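Local coordinates for protein alternansucrase (Leuconostoc mesenteroides, PDB 6HVG) that belongs to glycoside hydrolase family 70, large multidomain enzymes built on a TIM-barrel catalytic core, and carries cell-wall-binding-type repeats and a bound calcium ion, at residues T882-G887 / I928-G933. Numbering follows the deposited sequence.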
loop_
_atom_site.group_PDB
_atom_site.type_symbol
_atom_site.label_atom_id
_atom_site.label_comp_id
_atom_site.label_asym_id
_atom_site.label_seq_id
_atom_site.Cartn_x
_atom_site.Cartn_y
_atom_site.Cartn_z
ATOM N N THR A 882 37.313 6.148 -0.129
ATOM C CA THR A 882 38.324 5.530 -0.953
ATOM C C THR A 882 38.251 4.013 -0.862
ATOM O O THR A 882 38.450 3.437 0.199
ATOM C CB THR A 882 39.734 6.025 -0.580
ATOM O OG1 THR A 882 39.973 5.853 0.818
ATOM C CG2 THR A 882 39.874 7.486 -0.939
ATOM N N SER A 883 37.945 3.386 -1.995
ATOM C CA SER A 883 37.784 1.926 -2.097
ATOM C C SER A 883 38.766 1.391 -3.114
ATOM O O SER A 883 38.836 1.903 -4.234
ATOM C CB SER A 883 36.353 1.539 -2.507
ATOM O OG SER A 883 36.158 0.133 -2.500
ATOM N N VAL A 884 39.500 0.352 -2.721
ATOM C CA VAL A 884 40.578 -0.220 -3.513
ATOM C C VAL A 884 40.419 -1.724 -3.618
ATOM O O VAL A 884 39.977 -2.340 -2.674
ATOM C CB VAL A 884 41.964 0.049 -2.865
ATOM C CG1 VAL A 884 43.068 -0.696 -3.604
ATOM C CG2 VAL A 884 42.246 1.550 -2.817
ATOM N N ARG A 885 40.762 -2.293 -4.771
ATOM C CA ARG A 885 40.963 -3.731 -4.928
ATOM C C ARG A 885 42.407 -3.935 -5.431
ATOM O O ARG A 885 42.861 -3.209 -6.301
ATOM C CB ARG A 885 39.949 -4.345 -5.918
ATOM C CG ARG A 885 38.492 -4.481 -5.421
ATOM C CD ARG A 885 38.275 -5.452 -4.222
ATOM N NE ARG A 885 38.149 -6.862 -4.595
ATOM C CZ ARG A 885 37.093 -7.383 -5.221
ATOM N NH1 ARG A 885 36.037 -6.646 -5.548
ATOM N NH2 ARG A 885 37.088 -8.671 -5.531
ATOM N N PHE A 886 43.102 -4.960 -4.935
ATOM C CA PHE A 886 44.538 -5.138 -5.181
ATOM C C PHE A 886 45.012 -5.962 -6.405
ATOM O O PHE A 886 46.084 -5.679 -6.927
ATOM C CB PHE A 886 45.182 -5.728 -3.935
ATOM C CG PHE A 886 44.956 -4.925 -2.699
ATOM C CD1 PHE A 886 45.469 -3.641 -2.583
ATOM C CD2 PHE A 886 44.213 -5.444 -1.653
ATOM C CE1 PHE A 886 45.261 -2.888 -1.436
ATOM C CE2 PHE A 886 44.003 -4.700 -0.500
ATOM C CZ PHE A 886 44.532 -3.413 -0.391
ATOM N N GLY A 887 44.279 -6.991 -6.832
ATOM C CA GLY A 887 44.721 -7.888 -7.904
ATOM C C GLY A 887 44.469 -9.313 -7.497
ATOM O O GLY A 887 43.979 -9.519 -6.420
ATOM N N ILE A 928 44.461 13.943 -0.917
ATOM C CA ILE A 928 43.613 12.755 -0.817
ATOM C C ILE A 928 44.297 11.555 -1.454
ATOM O O ILE A 928 44.791 11.630 -2.570
ATOM C CB ILE A 928 42.222 13.022 -1.417
ATOM C CG1 ILE A 928 41.419 13.849 -0.422
ATOM C CG2 ILE A 928 41.482 11.726 -1.704
ATOM C CD1 ILE A 928 40.101 14.320 -0.968
ATOM N N THR A 929 44.315 10.440 -0.725
ATOM C CA THR A 929 45.137 9.292 -1.104
ATOM C C THR A 929 44.385 7.974 -1.315
ATOM O O THR A 929 43.516 7.587 -0.537
ATOM C CB THR A 929 46.230 9.034 -0.058
ATOM O OG1 THR A 929 46.931 10.251 0.206
ATOM C CG2 THR A 929 47.199 8.016 -0.576
ATOM N N LEU A 930 44.763 7.297 -2.389
ATOM C CA LEU A 930 44.348 5.930 -2.669
ATOM C C LEU A 930 45.498 4.977 -2.387
ATOM O O LEU A 930 46.470 4.958 -3.109
ATOM C CB LEU A 930 43.964 5.782 -4.136
ATOM C CG LEU A 930 42.580 6.239 -4.602
ATOM C CD1 LEU A 930 42.478 6.092 -6.105
ATOM C CD2 LEU A 930 41.471 5.459 -3.921
ATOM N N HIS A 931 45.381 4.165 -1.348
ATOM C CA HIS A 931 46.427 3.197 -1.045
ATOM C C HIS A 931 46.244 1.953 -1.939
ATOM O O HIS A 931 45.651 0.944 -1.541
ATOM C CB HIS A 931 46.434 2.830 0.455
ATOM C CG HIS A 931 46.573 4.004 1.365
ATOM N ND1 HIS A 931 45.486 4.682 1.873
ATOM C CD2 HIS A 931 47.670 4.629 1.845
ATOM C CE1 HIS A 931 45.908 5.677 2.628
ATOM N NE2 HIS A 931 47.231 5.665 2.626
ATOM N N MET A 932 46.785 2.049 -3.147
ATOM C CA MET A 932 46.728 0.979 -4.136
ATOM C C MET A 932 47.503 -0.264 -3.709
ATOM O O MET A 932 47.339 -1.315 -4.307
ATOM C CB MET A 932 47.312 1.464 -5.461
ATOM C CG MET A 932 46.508 2.557 -6.149
ATOM S SD MET A 932 44.923 1.956 -6.755
ATOM C CE MET A 932 43.859 2.637 -5.550
ATOM N N GLY A 933 48.404 -0.109 -2.742
ATOM C CA GLY A 933 49.037 -1.236 -2.087
ATOM C C GLY A 933 50.493 -1.433 -2.434
ATOM O O GLY A 933 50.951 -1.040 -3.486
HETATM O O HOH W 1 45.294 -1.715 -6.029
#
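Thr-882 starts the contact by laying its CB and CG2 against the CD2 branch of Leu-930, the two side chains meeting at a slant with Thr-882 CB 3.8 Å from Leu-930 CD2. Its methyl CG2 also lies 3.7 Å from the backbone O of Thr-929, while OG1 is spent on a weak hydrogen bond to Ala-865 O in the adjacent strand 862-866. Val-884 comes next and points both methyls across. Val-884 CG2 sits 3.4 Å from Met-932 CE and 4.1 Å from Leu-930 CD2; Val-884 CG1, anti to the backbone N (chi1 173°), lies 3.7 Å from His-931 O. Met-932 itself starts off in the other direction, but its bends at chi2 and chi3 fold the chain back so that CE meets the valine. Arg-885 leaves from the far side of its strand, and its NH1 and NE bond to the carbonyls of Thr-816 and Gly-860, yet its own carbonyl takes part: one water donates to Arg-885 O and, at 2.7 Å, to Met-932 O. Opposite Phe-886 the second segment makes an inverse gamma turn centred on His-931, with a weak bond from Met-932 N to Leu-930 O. The ring brings its edge to this turn: Phe-886 CD1 is 3.4 Å from Met-932 O, which lies in the ring plane, and CE1 nears His-931 O. Segments 882-885 and 928-931 run roughly parallel, 22° apart, their axes 7.1 Å from each other at closest. Their parent strands belong to different sheets, 881-885 pairing with 862-866 and 910-915, and 927-931 with 971-975, in the all-beta region between barrel strands 821-825 and 1045-1047, probably domain C of the family 70 fold. Methyl groups, among them the terminal CE of Met-932, and a ring edge therefore join the two sheets, and a single water bridges two carbonyls that cannot bond to each other.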